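PDB 5Y0E: TssK from Serratia sp. FS14, which probably forms part of the baseplate of the bacterial type VI secretion system, assembling as a trimer. Local coordinates for residues V99-T104 against S157-E162; N129-L134 against L144-L149; F345-R350 against M437-I442. All coordinates share one frame; numbering follows the deposited sequence.

Contact 1 (V99-T104 against S157-E162)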
# COMPACT_ATOMS: atom_id res chain seq x y z
N VAL A 99 8.45 28.19 10.95
CA VAL A 99 8.73 27.55 9.67
C VAL A 99 10.22 27.59 9.36
O VAL A 99 10.99 28.37 9.92
CB VAL A 99 7.97 28.21 8.52
CG1 VAL A 99 6.50 28.17 8.79
CG2 VAL A 99 8.45 29.63 8.35
N LEU A 100 10.62 26.73 8.43
CA LEU A 100 11.91 26.81 7.76
C LEU A 100 11.67 27.39 6.38
O LEU A 100 10.84 26.88 5.64
CB LEU A 100 12.56 25.44 7.66
CG LEU A 100 13.94 25.36 7.00
CD1 LEU A 100 14.86 26.35 7.67
CD2 LEU A 100 14.50 23.97 7.09
N ALA A 101 12.30 28.50 6.07
CA ALA A 101 12.03 29.16 4.82
C ALA A 101 13.21 29.50 3.96
O ALA A 101 14.32 29.52 4.39
CB ALA A 101 11.23 30.40 5.09
N LEU A 102 12.93 29.77 2.71
CA LEU A 102 13.94 30.11 1.74
C LEU A 102 13.31 31.02 0.76
O LEU A 102 12.18 30.85 0.41
CB LEU A 102 14.40 28.86 1.02
CG LEU A 102 15.47 29.11 -0.02
CD1 LEU A 102 16.79 29.33 0.68
CD2 LEU A 102 15.55 27.97 -1.01
N PRO A 103 14.05 32.01 0.31
CA PRO A 103 13.52 32.96 -0.65
C PRO A 103 13.37 32.32 -1.99
O PRO A 103 14.11 31.44 -2.32
CB PRO A 103 14.61 34.00 -0.73
CG PRO A 103 15.33 33.87 0.53
CD PRO A 103 15.35 32.43 0.82
N THR A 104 12.39 32.75 -2.74
CA THR A 104 12.17 32.22 -4.06
C THR A 104 13.14 32.85 -5.05
O THR A 104 13.53 34.01 -4.91
CB THR A 104 10.74 32.49 -4.50
OG1 THR A 104 10.58 33.89 -4.70
CG2 THR A 104 9.76 32.06 -3.43
N SER A 157 3.58 33.97 10.41
CA SER A 157 2.99 35.27 10.12
C SER A 157 3.94 36.19 9.36
O SER A 157 3.47 37.14 8.72
CB SER A 157 2.57 35.94 11.42
OG SER A 157 3.68 36.16 12.24
N GLU A 158 5.24 35.95 9.41
CA GLU A 158 6.18 36.82 8.72
C GLU A 158 6.39 36.44 7.26
O GLU A 158 7.19 37.07 6.58
CB GLU A 158 7.53 36.83 9.45
CG GLU A 158 7.45 37.38 10.85
CD GLU A 158 8.69 37.12 11.70
OE1 GLU A 158 9.47 36.18 11.41
OE2 GLU A 158 8.88 37.86 12.69
N LEU A 159 5.66 35.46 6.74
CA LEU A 159 5.87 34.98 5.39
C LEU A 159 5.18 35.88 4.37
O LEU A 159 4.21 36.57 4.66
CB LEU A 159 5.32 33.56 5.23
CG LEU A 159 6.22 32.43 5.69
CD1 LEU A 159 5.47 31.13 5.69
CD2 LEU A 159 7.42 32.36 4.78
N ASN A 160 5.69 35.82 3.14
CA ASN A 160 4.98 36.34 1.98
C ASN A 160 5.39 35.53 0.76
O ASN A 160 6.16 34.58 0.86
CB ASN A 160 5.25 37.83 1.80
CG ASN A 160 6.71 38.13 1.62
OD1 ASN A 160 7.43 37.43 0.92
ND2 ASN A 160 7.16 39.19 2.26
N ALA A 161 4.89 35.94 -0.40
CA ALA A 161 5.12 35.22 -1.65
C ALA A 161 6.57 35.20 -2.09
O ALA A 161 6.88 34.53 -3.08
CB ALA A 161 4.28 35.82 -2.77
N GLU A 162 7.46 35.92 -1.43
CA GLU A 162 8.86 35.85 -1.80
C GLU A 162 9.58 34.73 -1.09
O GLU A 162 10.80 34.64 -1.16
CB GLU A 162 9.56 37.18 -1.52
CG GLU A 162 8.86 38.41 -2.10
CD GLU A 162 8.40 38.22 -3.54
OE1 GLU A 162 7.28 38.68 -3.87
OE2 GLU A 162 9.13 37.63 -4.36

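Contact 2 (N129-L134 against L144-L149)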
# COMPACT_ATOMS: atom_id res chain seq x y z
N ASN A 129 36.47 28.69 0.47
CA ASN A 129 37.01 27.40 0.87
C ASN A 129 38.02 26.94 -0.17
O ASN A 129 37.97 27.36 -1.32
CB ASN A 129 35.90 26.35 1.04
CG ASN A 129 36.21 25.36 2.13
OD1 ASN A 129 37.36 25.23 2.56
ND2 ASN A 129 35.19 24.65 2.58
N GLU A 130 38.95 26.09 0.25
CA GLU A 130 39.98 25.60 -0.64
C GLU A 130 39.92 24.08 -0.77
O GLU A 130 39.74 23.37 0.21
CB GLU A 130 41.38 26.03 -0.19
CG GLU A 130 42.36 25.93 -1.35
CD GLU A 130 43.78 26.33 -1.04
OE1 GLU A 130 44.36 25.77 -0.09
OE2 GLU A 130 44.34 27.17 -1.79
N VAL A 131 40.09 23.60 -2.00
CA VAL A 131 39.86 22.20 -2.35
C VAL A 131 41.00 21.68 -3.21
O VAL A 131 41.48 22.37 -4.11
CB VAL A 131 38.53 22.03 -3.10
CG1 VAL A 131 37.39 22.33 -2.18
CG2 VAL A 131 38.49 22.93 -4.31
N ASP A 132 41.39 20.44 -2.95
CA ASP A 132 42.35 19.78 -3.80
C ASP A 132 41.77 19.54 -5.19
O ASP A 132 40.56 19.54 -5.39
CB ASP A 132 42.77 18.45 -3.19
CG ASP A 132 43.20 18.59 -1.76
OD1 ASP A 132 43.61 19.70 -1.39
OD2 ASP A 132 43.12 17.61 -1.00
N ASP A 133 42.66 19.36 -6.15
CA ASP A 133 42.29 18.83 -7.44
C ASP A 133 41.85 17.38 -7.28
O ASP A 133 42.38 16.64 -6.45
CB ASP A 133 43.47 18.94 -8.41
CG ASP A 133 43.09 18.76 -9.86
OD1 ASP A 133 42.45 17.75 -10.21
OD2 ASP A 133 43.45 19.63 -10.66
N LEU A 134 40.85 16.97 -8.05
CA LEU A 134 40.39 15.59 -8.00
C LEU A 134 41.27 14.64 -8.81
O LEU A 134 41.22 13.43 -8.57
CB LEU A 134 38.95 15.50 -8.48
CG LEU A 134 37.88 16.01 -7.52
CD1 LEU A 134 36.50 15.82 -8.13
CD2 LEU A 134 37.98 15.30 -6.18
N LEU A 144 38.18 28.52 -3.75
CA LEU A 144 36.97 28.88 -4.48
C LEU A 144 35.96 29.54 -3.55
O LEU A 144 36.01 29.39 -2.34
CB LEU A 144 36.31 27.66 -5.15
CG LEU A 144 37.12 26.72 -6.05
CD1 LEU A 144 36.21 25.88 -6.91
CD2 LEU A 144 38.10 27.46 -6.93
N GLN A 145 35.04 30.26 -4.16
CA GLN A 145 33.87 30.77 -3.48
C GLN A 145 32.69 29.83 -3.73
O GLN A 145 32.25 29.67 -4.87
CB GLN A 145 33.55 32.18 -3.94
CG GLN A 145 33.98 33.19 -2.91
CD GLN A 145 33.80 34.62 -3.35
OE1 GLN A 145 33.74 34.91 -4.54
NE2 GLN A 145 33.71 35.52 -2.39
N PHE A 146 32.20 29.22 -2.66
CA PHE A 146 31.03 28.37 -2.71
C PHE A 146 29.79 29.15 -2.32
O PHE A 146 29.85 30.27 -1.83
CB PHE A 146 31.17 27.17 -1.79
CG PHE A 146 32.20 26.20 -2.24
CD1 PHE A 146 31.89 25.23 -3.16
CD2 PHE A 146 33.48 26.23 -1.70
CE1 PHE A 146 32.86 24.30 -3.56
CE2 PHE A 146 34.44 25.32 -2.09
CZ PHE A 146 34.13 24.35 -3.02
N GLY A 147 28.64 28.53 -2.55
CA GLY A 147 27.35 29.11 -2.19
C GLY A 147 26.69 28.29 -1.11
O GLY A 147 26.73 27.06 -1.13
N ARG A 148 26.07 28.98 -0.18
CA ARG A 148 25.43 28.35 0.93
C ARG A 148 24.02 28.85 0.99
O ARG A 148 23.78 30.03 0.92
CB ARG A 148 26.19 28.72 2.17
CG ARG A 148 25.51 28.41 3.47
CD ARG A 148 26.08 29.34 4.50
NE ARG A 148 25.37 29.29 5.76
CZ ARG A 148 25.97 29.36 6.93
NH1 ARG A 148 25.26 29.32 8.04
NH2 ARG A 148 27.27 29.49 6.98
N LEU A 149 23.09 27.92 1.12
CA LEU A 149 21.67 28.20 1.15
C LEU A 149 21.25 29.04 2.31
O LEU A 149 21.46 28.67 3.44
CB LEU A 149 20.88 26.92 1.19
CG LEU A 149 20.44 26.29 -0.11
CD1 LEU A 149 19.64 25.07 0.22
CD2 LEU A 149 19.62 27.25 -0.91

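Contact 3 (F345-R350 against M437-I442)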
# COMPACT_ATOMS: atom_id res chain seq x y z
N PHE A 345 -3.40 -2.90 36.52
CA PHE A 345 -2.81 -3.82 35.56
C PHE A 345 -3.28 -5.23 35.84
O PHE A 345 -3.25 -5.68 36.99
CB PHE A 345 -1.30 -3.70 35.59
CG PHE A 345 -0.80 -2.39 35.08
CD1 PHE A 345 -0.55 -2.22 33.73
CD2 PHE A 345 -0.61 -1.32 35.92
CE1 PHE A 345 -0.10 -1.01 33.24
CE2 PHE A 345 -0.16 -0.11 35.44
CZ PHE A 345 0.09 0.05 34.09
N VAL A 346 -3.72 -5.93 34.79
CA VAL A 346 -4.32 -7.25 34.93
C VAL A 346 -3.75 -8.18 33.87
O VAL A 346 -3.55 -7.78 32.71
CB VAL A 346 -5.86 -7.21 34.81
CG1 VAL A 346 -6.42 -8.56 35.09
CG2 VAL A 346 -6.45 -6.24 35.77
N LEU A 347 -3.63 -9.43 34.23
CA LEU A 347 -3.17 -10.46 33.33
C LEU A 347 -4.29 -11.46 33.12
O LEU A 347 -4.72 -12.07 34.04
CB LEU A 347 -2.03 -11.18 33.98
CG LEU A 347 -0.65 -10.81 33.56
CD1 LEU A 347 0.26 -11.79 34.22
CD2 LEU A 347 -0.55 -10.92 32.06
N ALA A 348 -4.77 -11.61 31.90
CA ALA A 348 -5.81 -12.56 31.62
C ALA A 348 -5.05 -13.77 31.19
O ALA A 348 -4.30 -13.70 30.28
CB ALA A 348 -6.67 -12.05 30.49
N VAL A 349 -5.27 -14.88 31.86
CA VAL A 349 -4.51 -16.08 31.60
C VAL A 349 -5.34 -17.34 31.45
O VAL A 349 -6.32 -17.50 32.11
CB VAL A 349 -3.54 -16.26 32.79
CG1 VAL A 349 -2.62 -17.45 32.64
CG2 VAL A 349 -2.74 -15.01 33.00
N ARG A 350 -4.95 -18.21 30.53
CA ARG A 350 -5.58 -19.50 30.33
C ARG A 350 -4.49 -20.45 29.92
O ARG A 350 -3.57 -20.05 29.25
CB ARG A 350 -6.67 -19.47 29.27
CG ARG A 350 -6.32 -20.26 28.03
CD ARG A 350 -7.49 -20.99 27.45
NE ARG A 350 -7.28 -22.43 27.41
CZ ARG A 350 -6.17 -23.03 27.06
NH1 ARG A 350 -6.09 -24.32 27.07
NH2 ARG A 350 -5.14 -22.33 26.69
N MET A 437 -2.17 -15.39 27.01
CA MET A 437 -2.22 -14.31 27.97
C MET A 437 -2.65 -13.03 27.29
O MET A 437 -2.49 -12.85 26.09
CB MET A 437 -0.90 -14.10 28.68
CG MET A 437 -0.57 -15.21 29.62
SD MET A 437 0.94 -14.95 30.54
CE MET A 437 1.96 -14.23 29.29
N GLU A 438 -3.24 -12.16 28.09
CA GLU A 438 -3.54 -10.80 27.70
C GLU A 438 -3.11 -9.91 28.85
O GLU A 438 -3.23 -10.29 30.02
CB GLU A 438 -5.02 -10.61 27.40
CG GLU A 438 -5.53 -11.47 26.28
CD GLU A 438 -6.96 -11.18 25.90
OE1 GLU A 438 -7.60 -10.36 26.57
OE2 GLU A 438 -7.46 -11.79 24.94
N PHE A 439 -2.58 -8.75 28.51
CA PHE A 439 -2.09 -7.81 29.50
C PHE A 439 -2.83 -6.51 29.29
O PHE A 439 -2.77 -5.91 28.22
CB PHE A 439 -0.58 -7.61 29.35
CG PHE A 439 0.04 -6.92 30.50
CD1 PHE A 439 0.27 -7.60 31.66
CD2 PHE A 439 0.39 -5.60 30.43
CE1 PHE A 439 0.84 -6.98 32.73
CE2 PHE A 439 0.96 -4.97 31.50
CZ PHE A 439 1.19 -5.66 32.65
N TRP A 440 -3.55 -6.09 30.31
CA TRP A 440 -4.38 -4.90 30.21
C TRP A 440 -4.00 -3.88 31.27
O TRP A 440 -3.59 -4.23 32.38
CB TRP A 440 -5.84 -5.26 30.37
CG TRP A 440 -6.42 -5.97 29.21
CD1 TRP A 440 -6.45 -7.30 28.99
CD2 TRP A 440 -7.11 -5.37 28.12
NE1 TRP A 440 -7.09 -7.58 27.83
CE2 TRP A 440 -7.52 -6.41 27.27
CE3 TRP A 440 -7.42 -4.06 27.77
CZ2 TRP A 440 -8.22 -6.18 26.12
CZ3 TRP A 440 -8.11 -3.83 26.62
CH2 TRP A 440 -8.50 -4.89 25.80
N ALA A 441 -4.18 -2.62 30.92
CA ALA A 441 -4.06 -1.51 31.85
C ALA A 441 -5.41 -0.84 31.95
O ALA A 441 -6.05 -0.59 30.93
CB ALA A 441 -3.00 -0.53 31.38
N ILE A 442 -5.86 -0.56 33.18
CA ILE A 442 -7.21 -0.09 33.43
C ILE A 442 -7.16 1.22 34.20
O ILE A 442 -6.64 1.28 35.32
CB ILE A 442 -8.03 -1.12 34.21
CG1 ILE A 442 -7.97 -2.45 33.49
CG2 ILE A 442 -9.46 -0.67 34.33
CD1 ILE A 442 -8.89 -3.50 34.04

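Contact 1 (V99-T104 against S157-E162)
The backbone N of T104 gives its hydrogen to the carbonyl O of E162 over 2.9 Å, a fairly straight bond at the hydrogen (162°). The donor stands well above the carbonyl plane of E162, 49° out of it. A CA-H...O contact from P103 CA reaches the same E162 O at 3.2 Å; P103 has no N-H to give and contributes through carbon. The methyl of T104 lies beside this peptide, with CG2 3.6 Å from E162 C. L159 reaches the strand with both branches: CD1 meets V99 CG2 at 4.3 Å and CD2 meets A101 CB at 4.3 Å. Beta-branched valine suits an extended strand, and the small methyl of A101 can meet L159 as well as W163 and A165.

N160 shapes the turn that presents E162: its OD1 accepts from E162 N at 2.8 Å, an Asx turn suited to asparagine's short amide side chain. The loop belongs to a crossover connection joining strands 142-155 and 163-174, which flank strand 96-103, and it passes along that strand. E162 bends at chi2 (-45°), turning its carboxylate back toward T104, and OE2 forms salt bridges with R106 and R109. Two arginines would be expected to stabilise the negative charge. The salt bridges fasten the loop to residues following the strand, whereas the main-chain bond holds it at the strand end.

Contact 2 (N129-L134 against L144-L149)
N129 and L144 form an antiparallel hydrogen-bonded pair, with N129 N to L144 O at 2.9 Å and L144 N to N129 O at 2.7 Å, although the N-to-C directions of the short strand segments are 113° apart, far from the 180° of a straight antiparallel pair. Next to this pair the flat F146 ring can offer its edge to two neighbours: N129 CB lies 3.6 Å from CE2, and V131 CG1 lies 3.9 Å from CZ, both close to the ring plane. The ring is swung beside its own backbone N (chi1 -68°), which carries its far edge across to the partner strand.

The pair belongs to the beta hairpin of strands 124-131 and 142-155, and at G147 the sheet continues into an antiparallel strand of the second subunit. Apolar leucine suits the buried position 144, where L144 CG meets V131 CG2 loosely at 4.4 Å and the side chain packs on H19 of the second subunit. F146 likewise touches Q22 of that chain. The amide of N129 turns back on its own strand, OD1 accepting from E130 N at 2.9 Å with a bent angle of 133° at the hydrogen. Beyond the strand end, Q21 of the second subunit bonds to both L134 N and D133 OD1.

Contact 3 (F345-R350 against M437-I442)
Four backbone hydrogen bonds join V346 to W440 and A348 to E438 in two reciprocal antiparallel pairs. The shortest runs from A348 N to E438 O at 2.8 Å, and the straightest from W440 N to V346 O, 172° at the hydrogen. Along one strand, W440 NE1 donates to E438 OE1 at 3.1 Å; the bond is almost linear and lies in the indole plane, meeting the carboxylate on its anti side, 27° out of the carboxylate plane. The extended chain of E438 carries the acid to this spot, while its OE2 bonds to H400, so each oxygen of this buried carboxylate has a polar partner. The short methyl of alanine suits position 348, meeting E438 CB at 3.8 Å and Y405 of strand 404-408.

On the face carrying F345, L347, V349, M437, F439 and A441 the contacts are apolar. F439, with CG opposite its backbone N (chi1 -166°), lies between F345 and L347: its CE2 is 3.8 Å from F345 CD1, and L347 CD2 approaches the ring edge, 3.4 Å from F439 CD1. The small A441 admits the F345 ring, A441 CB lying 3.5 Å from F345 CE1. V349 CG2 meets M437 CG at 4.0 Å.

F424 extends the aromatic cluster, meeting F439 edge-to-face. F362 of helix 355-365 packs over L347, V349 and M437. Strands 404-408 and 317-324 flank the pair within a large antiparallel sheet.

Contacts 1 and 2 share a mixed sheet, in which strands 96-103 and 142-155 are neighbours. Their centres lie about 28 Å apart, yet they touch where L102 CD1 packs on L149 CD2 at 3.9 Å. Along the chain, both segments of contact 2 fall between those of contact 1, whereas contact 3 follows later, in a separate antiparallel sheet. It sits on the opposite side of the chain's centre, its own centre about 52 Å from that of contact 1 and about 62 Å from that of contact 2. Helices 197-222, 229-253, 259-273 and 294-309 come between the two sheets in sequence. The elongated subunit thus has two distant beta regions, and contact 2 lies where one meets another subunit.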